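Local coordinates for ABC transporter, substrate binding protein (Agrobacterium tumefaciens, PDB 3C9H) that probably captures a solute in the periplasm for import by an ABC transporter, and binds a magnesium ion, at residues A19-P25 with A62-M68; Q34-V38 with N273-G277; V138-P144 with D248-P254; S145-E149 with Y161-H165. All coordinates share one frame; numbering follows the deposited sequence.

Contact 1 of 4, residues A19-P25 with A62-M68; sequences AQVAVFP and AVHYEDM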
loop_
_atom_site.group_PDB
_atom_site.type_symbol
_atom_site.label_atom_id
_atom_site.label_comp_id
_atom_site.label_asym_id
_atom_site.label_seq_id
_atom_site.Cartn_x
_atom_site.Cartn_y
_atom_site.Cartn_z
ATOM N N ALA A 19 -4.355 -2.286 16.493
ATOM C CA ALA A 19 -3.353 -1.290 16.186
ATOM C C ALA A 19 -2.068 -1.631 16.943
ATOM O O ALA A 19 -2.125 -2.048 18.111
ATOM C CB ALA A 19 -3.866 0.091 16.530
ATOM N N GLN A 20 -0.925 -1.489 16.285
ATOM C CA GLN A 20 0.347 -1.517 16.993
ATOM C C GLN A 20 0.714 -0.052 17.190
ATOM O O GLN A 20 0.901 0.706 16.215
ATOM C CB GLN A 20 1.453 -2.247 16.228
ATOM C CG GLN A 20 1.054 -3.548 15.541
ATOM C CD GLN A 20 0.904 -4.762 16.466
ATOM O OE1 GLN A 20 1.389 -4.784 17.614
ATOM N NE2 GLN A 20 0.250 -5.811 15.940
ATOM N N VAL A 21 0.773 0.353 18.447
ATOM C CA VAL A 21 1.054 1.715 18.809
ATOM C C VAL A 21 2.511 1.854 19.245
ATOM O O VAL A 21 3.003 1.063 20.069
ATOM C CB VAL A 21 0.129 2.179 19.939
ATOM C CG1 VAL A 21 0.445 3.617 20.315
ATOM C CG2 VAL A 21 -1.340 2.024 19.527
ATOM N N ALA A 22 3.185 2.864 18.688
ATOM C CA ALA A 22 4.533 3.238 19.064
ATOM C C ALA A 22 4.571 4.723 19.390
ATOM O O ALA A 22 4.180 5.562 18.561
ATOM C CB ALA A 22 5.501 2.917 17.908
ATOM N N VAL A 23 5.057 5.064 20.581
ATOM C CA VAL A 23 5.089 6.448 21.035
ATOM C C VAL A 23 6.542 6.953 21.114
ATOM O O VAL A 23 7.353 6.433 21.878
ATOM C CB VAL A 23 4.353 6.643 22.387
ATOM C CG1 VAL A 23 4.404 8.092 22.827
ATOM C CG2 VAL A 23 2.896 6.191 22.294
ATOM N N PHE A 24 6.842 7.970 20.315
ATOM C CA PHE A 24 8.182 8.567 20.243
ATOM C C PHE A 24 8.213 9.925 20.998
ATOM O O PHE A 24 7.653 10.917 20.530
ATOM C CB PHE A 24 8.587 8.780 18.785
ATOM C CG PHE A 24 8.666 7.516 17.974
ATOM C CD1 PHE A 24 9.888 6.977 17.624
ATOM C CD2 PHE A 24 7.516 6.898 17.509
ATOM C CE1 PHE A 24 9.956 5.844 16.866
ATOM C CE2 PHE A 24 7.582 5.764 16.765
ATOM C CZ PHE A 24 8.791 5.231 16.447
ATOM N N PRO A 25 8.893 9.986 22.152
ATOM C CA PRO A 25 8.962 11.265 22.881
ATOM C C PRO A 25 9.678 12.352 22.116
ATOM O O PRO A 25 10.526 12.044 21.279
ATOM C CB PRO A 25 9.757 10.904 24.135
ATOM C CG PRO A 25 9.603 9.447 24.272
ATOM C CD PRO A 25 9.606 8.918 22.873
ATOM N N ALA A 62 6.313 15.235 20.014
ATOM C CA ALA A 62 6.146 13.813 20.258
ATOM C C ALA A 62 5.305 13.217 19.121
ATOM O O ALA A 62 4.490 13.931 18.532
ATOM C CB ALA A 62 5.464 13.574 21.610
ATOM N N VAL A 63 5.535 11.942 18.797
ATOM C CA VAL A 63 4.787 11.251 17.726
ATOM C C VAL A 63 4.153 9.979 18.271
ATOM O O VAL A 63 4.833 9.078 18.752
ATOM C CB VAL A 63 5.681 10.903 16.519
ATOM C CG1 VAL A 63 4.894 10.155 15.446
ATOM C CG2 VAL A 63 6.308 12.162 15.947
ATOM N N HIS A 64 2.832 9.931 18.191
ATOM C CA HIS A 64 2.036 8.783 18.552
ATOM C C HIS A 64 1.589 8.075 17.259
ATOM O O HIS A 64 0.659 8.525 16.550
ATOM C CB HIS A 64 0.850 9.278 19.374
ATOM C CG HIS A 64 -0.043 8.199 19.884
ATOM N ND1 HIS A 64 -0.714 7.329 19.055
ATOM C CD2 HIS A 64 -0.439 7.897 21.139
ATOM C CE1 HIS A 64 -1.449 6.509 19.786
ATOM N NE2 HIS A 64 -1.310 6.844 21.052
ATOM N N TYR A 65 2.277 6.983 16.938
ATOM C CA TYR A 65 2.142 6.321 15.655
ATOM C C TYR A 65 1.354 5.048 15.812
ATOM O O TYR A 65 1.802 4.136 16.495
ATOM C CB TYR A 65 3.531 6.003 15.058
ATOM C CG TYR A 65 3.499 5.494 13.638
ATOM C CD1 TYR A 65 3.531 6.387 12.550
ATOM C CD2 TYR A 65 3.447 4.110 13.353
ATOM C CE1 TYR A 65 3.542 5.921 11.216
ATOM C CE2 TYR A 65 3.441 3.649 12.019
ATOM C CZ TYR A 65 3.483 4.566 10.961
ATOM O OH TYR A 65 3.474 4.112 9.629
ATOM N N GLU A 66 0.190 4.992 15.165
ATOM C CA GLU A 66 -0.649 3.804 15.150
ATOM C C GLU A 66 -0.653 3.124 13.788
ATOM O O GLU A 66 -1.153 3.658 12.790
ATOM C CB GLU A 66 -2.096 4.131 15.579
ATOM C CG GLU A 66 -2.184 4.917 16.859
ATOM C CD GLU A 66 -3.435 4.605 17.693
ATOM O OE1 GLU A 66 -4.127 3.585 17.444
ATOM O OE2 GLU A 66 -3.705 5.392 18.630
ATOM N N ASP A 67 -0.101 1.917 13.780
ATOM C CA ASP A 67 0.041 1.060 12.619
ATOM C C ASP A 67 -1.177 0.141 12.634
ATOM O O ASP A 67 -1.359 -0.678 13.532
ATOM C CB ASP A 67 1.391 0.319 12.731
ATOM C CG ASP A 67 1.596 -0.792 11.715
ATOM O OD1 ASP A 67 0.708 -1.107 10.893
ATOM O OD2 ASP A 67 2.701 -1.371 11.750
ATOM N N MET A 68 -1.999 0.283 11.613
ATOM C CA MET A 68 -3.241 -0.425 11.518
ATOM C C MET A 68 -3.610 -0.739 10.066
ATOM O O MET A 68 -3.067 -0.143 9.123
ATOM C CB MET A 68 -4.359 0.373 12.232
ATOM C CG MET A 68 -4.894 1.603 11.536
ATOM S SD MET A 68 -6.031 2.677 12.519
ATOM C CE MET A 68 -4.856 3.354 13.645
#
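Q20, A22 and F24 each exchange two backbone hydrogen bonds, with D67, Y65 and V63 respectively, and strand 20-24 runs antiparallel to strand 62-67 along its whole length. The tightly packed part is this backbone seam: F24 N reaches V63 O at 2.8 Å on an almost straight path (178° at the hydrogen), and between such pairs the CA of V21 leans on Y65 O. One face bears Q20, A22, F24, V63, Y65 and D67. There the F24 ring, its CG anti to the carbonyl carbon (chi1 -61°), turns an edge to V63 O, with CD2 at 3.7 Å, while the Y65 hydroxyl is engaged by L42 and S40 and helix 44-57 packs against A22, F24 and Y65. The other face is looser: V21 and V23 are exposed, and the V21 branch CG2 lies alongside E66, 3.8 Å from CD. The carboxylate of E66 finds its charge partner in R76. D67 presents CB to Q20 O at 3.5 Å, and its OD2 accepts from the backbone N of E44. With its side chain about 4 Å from the bound magnesium ion, beside the ligand D43, this carboxylate probably adds negative charge to the metal's surroundings.

Contact 2 of 4, residues Q34-V38 with N273-G277; sequences QTLVV and NPELG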
loop_
_atom_site.group_PDB
_atom_site.type_symbol
_atom_site.label_atom_id
_atom_site.label_comp_id
_atom_site.label_asym_id
_atom_site.label_seq_id
_atom_site.Cartn_x
_atom_site.Cartn_y
_atom_site.Cartn_z
ATOM N N GLN A 34 3.317 18.520 23.081
ATOM C CA GLN A 34 2.520 18.422 21.848
ATOM C C GLN A 34 2.775 17.087 21.147
ATOM O O GLN A 34 3.908 16.796 20.761
ATOM C CB GLN A 34 2.819 19.587 20.907
ATOM C CG GLN A 34 1.867 20.791 21.035
ATOM C CD GLN A 34 1.845 21.651 19.768
ATOM O OE1 GLN A 34 2.812 22.363 19.458
ATOM N NE2 GLN A 34 0.743 21.575 19.020
ATOM N N THR A 35 1.730 16.271 21.035
ATOM C CA THR A 35 1.826 14.961 20.428
ATOM C C THR A 35 1.036 14.913 19.105
ATOM O O THR A 35 -0.166 15.216 19.051
ATOM C CB THR A 35 1.356 13.868 21.420
ATOM O OG1 THR A 35 2.120 13.981 22.637
ATOM C CG2 THR A 35 1.528 12.460 20.860
ATOM N N LEU A 36 1.748 14.562 18.045
ATOM C CA LEU A 36 1.162 14.216 16.743
ATOM C C LEU A 36 0.611 12.796 16.790
ATOM O O LEU A 36 1.312 11.841 17.164
ATOM C CB LEU A 36 2.235 14.303 15.648
ATOM C CG LEU A 36 1.848 13.808 14.260
ATOM C CD1 LEU A 36 0.897 14.829 13.561
ATOM C CD2 LEU A 36 3.084 13.510 13.452
ATOM N N VAL A 37 -0.639 12.643 16.402
ATOM C CA VAL A 37 -1.246 11.337 16.326
ATOM C C VAL A 37 -1.388 10.951 14.845
ATOM O O VAL A 37 -1.981 11.690 14.063
ATOM C CB VAL A 37 -2.603 11.272 17.029
ATOM C CG1 VAL A 37 -3.221 9.903 16.841
ATOM C CG2 VAL A 37 -2.427 11.584 18.561
ATOM N N VAL A 38 -0.858 9.788 14.493
ATOM C CA VAL A 38 -0.875 9.278 13.106
ATOM C C VAL A 38 -1.608 7.937 13.054
ATOM O O VAL A 38 -1.276 7.026 13.812
ATOM C CB VAL A 38 0.598 9.114 12.565
ATOM C CG1 VAL A 38 0.616 8.555 11.143
ATOM C CG2 VAL A 38 1.397 10.436 12.695
ATOM N N ASN A 273 -4.953 18.156 16.358
ATOM C CA ASN A 273 -3.854 19.047 16.039
ATOM C C ASN A 273 -3.583 19.075 14.538
ATOM O O ASN A 273 -2.578 18.558 14.081
ATOM C CB ASN A 273 -2.617 18.611 16.830
ATOM C CG ASN A 273 -2.646 19.118 18.264
ATOM O OD1 ASN A 273 -2.309 20.283 18.516
ATOM N ND2 ASN A 273 -3.055 18.268 19.196
ATOM N N PRO A 274 -4.480 19.711 13.772
ATOM C CA PRO A 274 -4.329 19.704 12.327
ATOM C C PRO A 274 -3.032 20.358 11.873
ATOM O O PRO A 274 -2.473 19.980 10.847
ATOM C CB PRO A 274 -5.564 20.476 11.830
ATOM C CG PRO A 274 -6.050 21.270 12.987
ATOM C CD PRO A 274 -5.674 20.469 14.209
ATOM N N GLU A 275 -2.536 21.302 12.656
ATOM C CA GLU A 275 -1.308 21.991 12.323
ATOM C C GLU A 275 -0.127 21.026 12.342
ATOM O O GLU A 275 0.715 21.077 11.455
ATOM C CB GLU A 275 -1.057 23.168 13.257
ATOM C CG GLU A 275 -2.130 24.259 13.195
ATOM C CD GLU A 275 -3.272 24.046 14.177
ATOM O OE1 GLU A 275 -3.387 22.948 14.779
ATOM O OE2 GLU A 275 -4.073 24.989 14.343
ATOM N N LEU A 276 -0.081 20.140 13.332
ATOM C CA LEU A 276 0.989 19.146 13.409
ATOM C C LEU A 276 0.856 18.119 12.272
ATOM O O LEU A 276 1.850 17.712 11.652
ATOM C CB LEU A 276 0.990 18.453 14.763
ATOM C CG LEU A 276 1.437 19.292 15.957
ATOM C CD1 LEU A 276 1.547 18.382 17.152
ATOM C CD2 LEU A 276 2.750 20.037 15.683
ATOM N N GLY A 277 -0.389 17.737 11.989
ATOM C CA GLY A 277 -0.710 16.890 10.860
ATOM C C GLY A 277 -0.205 17.442 9.546
ATOM O O GLY A 277 0.417 16.705 8.761
HETATM O O HOH W 1 -2.797 15.433 18.548
#
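The leucine L36 sets CG opposite its backbone N (chi1 173°) and turns at chi2 (74°), a combination that carries its CD1 branch to the first turn of helix 274-285. CD1 there presses on the backbone as much as on a side chain, lying 3.5 Å from G277 N and 3.8 Å from L276 CB. From the helix, L276 sends CD1 the other way, over the start of the strand, where it meets T35 C at 4.0 Å and Q34 NE2 at 3.8 Å. The Q34 chain, extended beyond CG, passes across L276 and ends at N273. Its NE2 gives OD1 of N273 only a weak hydrogen bond, 3.4 Å long and bent to 140°, with the two amide planes well turned from each other. The other end of the N273 amide is held through water: ND2 donates to a molecule at 2.9 Å, which in turn donates to T35 O. N273 occupies the N-cap position, yet its side chain serves the strand rather than the helix. D89 ties both elements together, taking N273 N and V37 N on its two oxygens, while strand 62-67 pairs with strand 35-40 and Y280, farther along the helix, touches L36 and V38.

Contact 3 of 4, residues V138-P144 with D248-P254; sequences VFVYHKP and DVGIVLP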
loop_
_atom_site.group_PDB
_atom_site.type_symbol
_atom_site.label_atom_id
_atom_site.label_comp_id
_atom_site.label_asym_id
_atom_site.label_seq_id
_atom_site.Cartn_x
_atom_site.Cartn_y
_atom_site.Cartn_z
ATOM N N VAL A 138 3.547 -7.078 -6.778
ATOM C CA VAL A 138 4.516 -7.971 -7.419
ATOM C C VAL A 138 4.306 -9.428 -7.020
ATOM O O VAL A 138 3.587 -9.734 -6.061
ATOM C CB VAL A 138 5.962 -7.564 -7.045
ATOM C CG1 VAL A 138 6.214 -6.108 -7.399
ATOM C CG2 VAL A 138 6.249 -7.852 -5.530
ATOM N N PHE A 139 4.940 -10.321 -7.771
ATOM C CA PHE A 139 5.027 -11.719 -7.371
ATOM C C PHE A 139 6.252 -11.849 -6.471
ATOM O O PHE A 139 7.266 -11.205 -6.690
ATOM C CB PHE A 139 5.242 -12.682 -8.554
ATOM C CG PHE A 139 4.199 -12.639 -9.654
ATOM C CD1 PHE A 139 3.002 -11.942 -9.533
ATOM C CD2 PHE A 139 4.425 -13.340 -10.824
ATOM C CE1 PHE A 139 2.061 -11.953 -10.565
ATOM C CE2 PHE A 139 3.472 -13.365 -11.864
ATOM C CZ PHE A 139 2.297 -12.673 -11.731
ATOM N N VAL A 140 6.154 -12.742 -5.504
ATOM C CA VAL A 140 7.274 -13.133 -4.710
ATOM C C VAL A 140 7.379 -14.656 -4.780
ATOM O O VAL A 140 6.387 -15.358 -5.032
ATOM C CB VAL A 140 7.183 -12.606 -3.250
ATOM C CG1 VAL A 140 7.229 -11.082 -3.237
ATOM C CG2 VAL A 140 5.917 -13.117 -2.548
ATOM N N TYR A 141 8.594 -15.158 -4.615
ATOM C CA TYR A 141 8.813 -16.607 -4.647
ATOM C C TYR A 141 9.909 -17.007 -3.683
ATOM O O TYR A 141 10.754 -16.182 -3.318
ATOM C CB TYR A 141 9.135 -17.099 -6.070
ATOM C CG TYR A 141 10.428 -16.593 -6.679
ATOM C CD1 TYR A 141 11.562 -17.409 -6.751
ATOM C CD2 TYR A 141 10.520 -15.304 -7.191
ATOM C CE1 TYR A 141 12.751 -16.931 -7.311
ATOM C CE2 TYR A 141 11.676 -14.840 -7.759
ATOM C CZ TYR A 141 12.794 -15.653 -7.802
ATOM O OH TYR A 141 13.938 -15.166 -8.368
ATOM N N HIS A 142 9.870 -18.275 -3.290
ATOM C CA HIS A 142 10.902 -18.904 -2.482
ATOM C C HIS A 142 11.990 -19.460 -3.425
ATOM O O HIS A 142 11.795 -20.469 -4.082
ATOM C CB HIS A 142 10.258 -20.008 -1.650
ATOM C CG HIS A 142 11.209 -20.736 -0.753
ATOM N ND1 HIS A 142 11.887 -20.122 0.279
ATOM C CD2 HIS A 142 11.561 -22.037 -0.708
ATOM C CE1 HIS A 142 12.627 -21.011 0.909
ATOM N NE2 HIS A 142 12.445 -22.182 0.333
ATOM N N LYS A 143 13.117 -18.762 -3.489
ATOM C CA LYS A 143 14.208 -19.086 -4.423
ATOM C C LYS A 143 14.637 -20.558 -4.386
ATOM O O LYS A 143 14.740 -21.174 -5.423
ATOM C CB LYS A 143 15.427 -18.175 -4.195
ATOM C CG LYS A 143 15.177 -16.707 -4.451
ATOM C CD LYS A 143 16.480 -15.935 -4.441
ATOM C CE LYS A 143 16.241 -14.476 -4.748
ATOM N NZ LYS A 143 17.460 -13.767 -5.254
ATOM N N PRO A 144 14.865 -21.125 -3.192
ATOM C CA PRO A 144 15.190 -22.564 -3.128
ATOM C C PRO A 144 14.163 -23.504 -3.747
ATOM O O PRO A 144 14.506 -24.647 -4.065
ATOM C CB PRO A 144 15.294 -22.839 -1.622
ATOM C CG PRO A 144 15.697 -21.517 -1.047
ATOM C CD PRO A 144 14.920 -20.508 -1.861
ATOM N N ASP A 248 16.419 -15.733 0.511
ATOM C CA ASP A 248 15.542 -16.693 -0.185
ATOM C C ASP A 248 14.203 -16.141 -0.707
ATOM O O ASP A 248 13.417 -16.888 -1.306
ATOM C CB ASP A 248 15.299 -17.911 0.690
ATOM C CG ASP A 248 16.583 -18.664 0.997
ATOM O OD1 ASP A 248 17.597 -18.475 0.286
ATOM O OD2 ASP A 248 16.575 -19.445 1.954
ATOM N N VAL A 249 13.943 -14.850 -0.498
ATOM C CA VAL A 249 12.764 -14.207 -1.093
ATOM C C VAL A 249 13.165 -13.549 -2.406
ATOM O O VAL A 249 13.972 -12.608 -2.431
ATOM C CB VAL A 249 12.107 -13.143 -0.167
ATOM C CG1 VAL A 249 10.816 -12.616 -0.796
ATOM C CG2 VAL A 249 11.787 -13.715 1.203
ATOM N N GLY A 250 12.601 -14.056 -3.493
ATOM C CA GLY A 250 12.747 -13.443 -4.811
ATOM C C GLY A 250 11.500 -12.668 -5.194
ATOM O O GLY A 250 10.415 -12.923 -4.675
ATOM N N ILE A 251 11.674 -11.725 -6.103
ATOM C CA ILE A 251 10.630 -10.819 -6.561
ATOM C C ILE A 251 10.560 -10.844 -8.089
ATOM O O ILE A 251 11.605 -10.839 -8.758
ATOM C CB ILE A 251 10.941 -9.349 -6.148
ATOM C CG1 ILE A 251 11.046 -9.210 -4.624
ATOM C CG2 ILE A 251 9.886 -8.398 -6.725
ATOM C CD1 ILE A 251 11.728 -7.922 -4.162
ATOM N N VAL A 252 9.342 -10.827 -8.630
ATOM C CA VAL A 252 9.101 -10.642 -10.071
ATOM C C VAL A 252 8.060 -9.554 -10.263
ATOM O O VAL A 252 6.937 -9.649 -9.730
ATOM C CB VAL A 252 8.617 -11.967 -10.750
ATOM C CG1 VAL A 252 8.484 -11.787 -12.254
ATOM C CG2 VAL A 252 9.543 -13.088 -10.458
ATOM N N LEU A 253 8.435 -8.479 -10.973
ATOM C CA LEU A 253 7.444 -7.505 -11.430
ATOM C C LEU A 253 6.744 -8.150 -12.614
ATOM O O LEU A 253 7.394 -8.475 -13.585
ATOM C CB LEU A 253 8.072 -6.158 -11.848
ATOM C CG LEU A 253 8.192 -5.149 -10.696
ATOM C CD1 LEU A 253 9.357 -5.540 -9.803
ATOM C CD2 LEU A 253 8.352 -3.723 -11.225
ATOM N N PRO A 254 5.440 -8.394 -12.516
ATOM C CA PRO A 254 4.786 -9.065 -13.635
ATOM C C PRO A 254 4.957 -8.344 -14.980
ATOM O O PRO A 254 4.754 -7.121 -15.081
ATOM C CB PRO A 254 3.322 -9.088 -13.207
ATOM C CG PRO A 254 3.383 -9.066 -11.734
ATOM C CD PRO A 254 4.503 -8.160 -11.409
#
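Y141 lays its ring over the bare backbone of G250. Its CG sits between the backbone N and the carbonyl carbon (chi1 65°), a crowded position that folds the ring across to the partner strand, and G250 CA stands 3.8 Å from the ring centroid in a CH-pi contact. The same ring's CE2 also touches V252 CG2 at 3.9 Å. F139 makes a similar contact near the other end of the pair: its CG lies anti to the carbonyl carbon (chi1 -57°), and one face of the ring receives P254 CG, 3.4 Å from F139 CE1, while F158 meets the same ring edge-to-face. These strands, 135-142 and 249-252, form an antiparallel pair in a solute-binding protein of the periplasmic type; strand 230-235 also pairs with 135-142. F139 and Y141 exchange paired hydrogen bonds with V252 and G250, and K143 N extends the series to D248 O at 2.9 Å. The opposite face carries V140, V249 and I251, against helices 216-224 and 236-245. V138 CG2 meets I251 CG2 at 3.9 Å. Past the strand, the proline ring of 144 crosses the aspartate at about a right angle, P144 CG lying 3.6 Å from D248 CG.

Contact 4 of 4, residues S145-E149 with Y161-H165; sequences SFTTE and YLERH
E149 and R164 form a two-pronged salt bridge in which the guanidinium is met end-on, one nitrogen to each carboxylate oxygen. R164 NH2 reaches E149 OE2 at 2.8 Å, while NH1 spans a longer 3.3 Å to OE1 on a nearly straight path. Both oxygens are approached on their syn sides, but the two flat groups are not coplanar: their planes lie 40° apart. The glutamate gets there by a fully stretched chain, CG anti to its N (chi1 -165°), whereas the arginine bends at chi3; its NE has a second acidic partner in D160, which should help to fix the guanidinium. OE1 also lies at the edge of the H165 ring, 3.2 Å from CE1. That imidazole is itself held in place, for its ND1 donates to Y161 O at 2.9 Å, an oxygen that takes the backbone N of H165 as well. One face of the H165 ring rests against the Y161 ring. Inward from the charges, Y161 and F146 approach from opposite directions and meet obliquely, planes at 31°, CE1 to CE1 at 3.4 Å. P151, P152 and L230 pack around the F146 side, and V169 and L230 around Y161. A bidentate surface salt bridge thus joins the C-terminal end of helix 155-164, just before H165, to the connection that leads from strand 135-142 into it in this solute-binding fold.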
loop_
_atom_site.group_PDB
_atom_site.type_symbol
_atom_site.label_atom_id
_atom_site.label_comp_id
_atom_site.label_asym_id
_atom_site.label_seq_id
_atom_site.Cartn_x
_atom_site.Cartn_y
_atom_site.Cartn_z
ATOM N N SER A 145 12.926 -23.046 -3.916
ATOM C CA SER A 145 11.869 -23.875 -4.516
ATOM C C SER A 145 11.851 -23.804 -6.040
ATOM O O SER A 145 11.134 -24.563 -6.661
ATOM C CB SER A 145 10.475 -23.482 -3.991
ATOM O OG SER A 145 10.341 -23.792 -2.630
ATOM N N PHE A 146 12.604 -22.881 -6.625
ATOM C CA PHE A 146 12.605 -22.666 -8.071
ATOM C C PHE A 146 13.990 -22.914 -8.627
ATOM O O PHE A 146 14.606 -22.052 -9.246
ATOM C CB PHE A 146 12.115 -21.281 -8.415
ATOM C CG PHE A 146 10.636 -21.152 -8.265
ATOM C CD1 PHE A 146 9.790 -21.392 -9.348
ATOM C CD2 PHE A 146 10.081 -20.894 -7.030
ATOM C CE1 PHE A 146 8.417 -21.313 -9.207
ATOM C CE2 PHE A 146 8.694 -20.821 -6.885
ATOM C CZ PHE A 146 7.872 -21.040 -7.977
ATOM N N THR A 147 14.452 -24.126 -8.405
ATOM C CA THR A 147 15.790 -24.483 -8.822
ATOM C C THR A 147 15.875 -25.163 -10.188
ATOM O O THR A 147 16.892 -25.016 -10.822
ATOM C CB THR A 147 16.471 -25.288 -7.747
ATOM O OG1 THR A 147 15.571 -26.304 -7.284
ATOM C CG2 THR A 147 16.856 -24.317 -6.549
ATOM N N THR A 148 14.858 -25.901 -10.644
ATOM C CA THR A 148 14.901 -26.453 -12.031
ATOM C C THR A 148 13.942 -25.755 -12.982
ATOM O O THR A 148 13.821 -26.129 -14.145
ATOM C CB THR A 148 14.671 -27.991 -12.122
ATOM O OG1 THR A 148 13.396 -28.321 -11.570
ATOM C CG2 THR A 148 15.774 -28.767 -11.403
ATOM N N GLU A 149 13.267 -24.727 -12.492
ATOM C CA GLU A 149 12.423 -23.923 -13.341
ATOM C C GLU A 149 12.296 -22.548 -12.743
ATOM O O GLU A 149 12.192 -22.409 -11.527
ATOM C CB GLU A 149 11.061 -24.570 -13.472
ATOM C CG GLU A 149 10.230 -24.025 -14.595
ATOM C CD GLU A 149 8.784 -24.456 -14.461
ATOM O OE1 GLU A 149 8.542 -25.609 -14.001
ATOM O OE2 GLU A 149 7.901 -23.628 -14.790
ATOM N N TYR A 161 1.910 -22.720 -14.137
ATOM C CA TYR A 161 2.780 -23.320 -13.115
ATOM C C TYR A 161 1.952 -24.052 -12.048
ATOM O O TYR A 161 2.279 -25.175 -11.661
ATOM C CB TYR A 161 3.686 -22.266 -12.445
ATOM C CG TYR A 161 4.438 -22.790 -11.235
ATOM C CD1 TYR A 161 5.718 -23.338 -11.358
ATOM C CD2 TYR A 161 3.858 -22.766 -9.972
ATOM C CE1 TYR A 161 6.409 -23.838 -10.232
ATOM C CE2 TYR A 161 4.532 -23.262 -8.851
ATOM C CZ TYR A 161 5.808 -23.787 -8.985
ATOM O OH TYR A 161 6.462 -24.264 -7.851
ATOM N N LEU A 162 0.890 -23.400 -11.572
ATOM C CA LEU A 162 -0.009 -23.995 -10.587
ATOM C C LEU A 162 -0.585 -25.318 -11.076
ATOM O O LEU A 162 -0.690 -26.275 -10.315
ATOM C CB LEU A 162 -1.165 -23.038 -10.267
ATOM C CG LEU A 162 -0.805 -21.752 -9.525
ATOM C CD1 LEU A 162 -2.083 -20.959 -9.253
ATOM C CD2 LEU A 162 0.002 -22.040 -8.241
ATOM N N GLU A 163 -0.958 -25.343 -12.350
ATOM C CA GLU A 163 -1.523 -26.537 -12.977
ATOM C C GLU A 163 -0.461 -27.627 -13.148
ATOM O O GLU A 163 -0.665 -28.757 -12.715
ATOM C CB GLU A 163 -2.228 -26.178 -14.300
ATOM C CG GLU A 163 -3.593 -25.510 -14.031
ATOM C CD GLU A 163 -4.199 -24.718 -15.211
ATOM O OE1 GLU A 163 -3.634 -24.710 -16.336
ATOM O OE2 GLU A 163 -5.267 -24.088 -14.987
ATOM N N ARG A 164 0.689 -27.288 -13.709
ATOM C CA ARG A 164 1.759 -28.274 -13.873
ATOM C C ARG A 164 2.333 -28.811 -12.559
ATOM O O ARG A 164 2.863 -29.915 -12.552
ATOM C CB ARG A 164 2.864 -27.730 -14.786
ATOM C CG ARG A 164 2.371 -27.497 -16.211
ATOM C CD ARG A 164 3.463 -27.027 -17.166
ATOM N NE ARG A 164 3.967 -25.721 -16.763
ATOM C CZ ARG A 164 5.062 -25.514 -16.032
ATOM N NH1 ARG A 164 5.818 -26.516 -15.604
ATOM N NH2 ARG A 164 5.390 -24.278 -15.715
ATOM N N HIS A 165 2.217 -28.062 -11.457
ATOM C CA HIS A 165 2.724 -28.509 -10.151
ATOM C C HIS A 165 1.630 -28.651 -9.093
ATOM O O HIS A 165 1.862 -28.388 -7.907
ATOM C CB HIS A 165 3.795 -27.554 -9.642
ATOM C CG HIS A 165 4.930 -27.358 -10.593
ATOM N ND1 HIS A 165 4.824 -26.578 -11.725
ATOM C CD2 HIS A 165 6.191 -27.851 -10.589
ATOM C CE1 HIS A 165 5.972 -26.598 -12.376
ATOM N NE2 HIS A 165 6.819 -27.363 -11.710
#

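Overall arrangement
Contacts 1 and 2 share one part of the protein and contacts 3 and 4 another. Strands 62-67 and 35-40 are neighbours, so contacts 1 and 2 touch directly, with H64 N 2.6 Å from L36 O and centres about 12 Å apart. At the far side, Y141 CD1 of contact 3 packs on F146 CD2 of contact 4 at 3.8 Å, and these centres are about 13 Å apart. Between the groups, the centres of contacts 1 and 3 lie about 31 Å apart and those of contacts 2 and 4 about 50 Å. The magnesium site of S41 and D43 adjoins contact 1 alone; the other three lie away from it. This spread is consistent with the two-lobed build of periplasmic binding proteins.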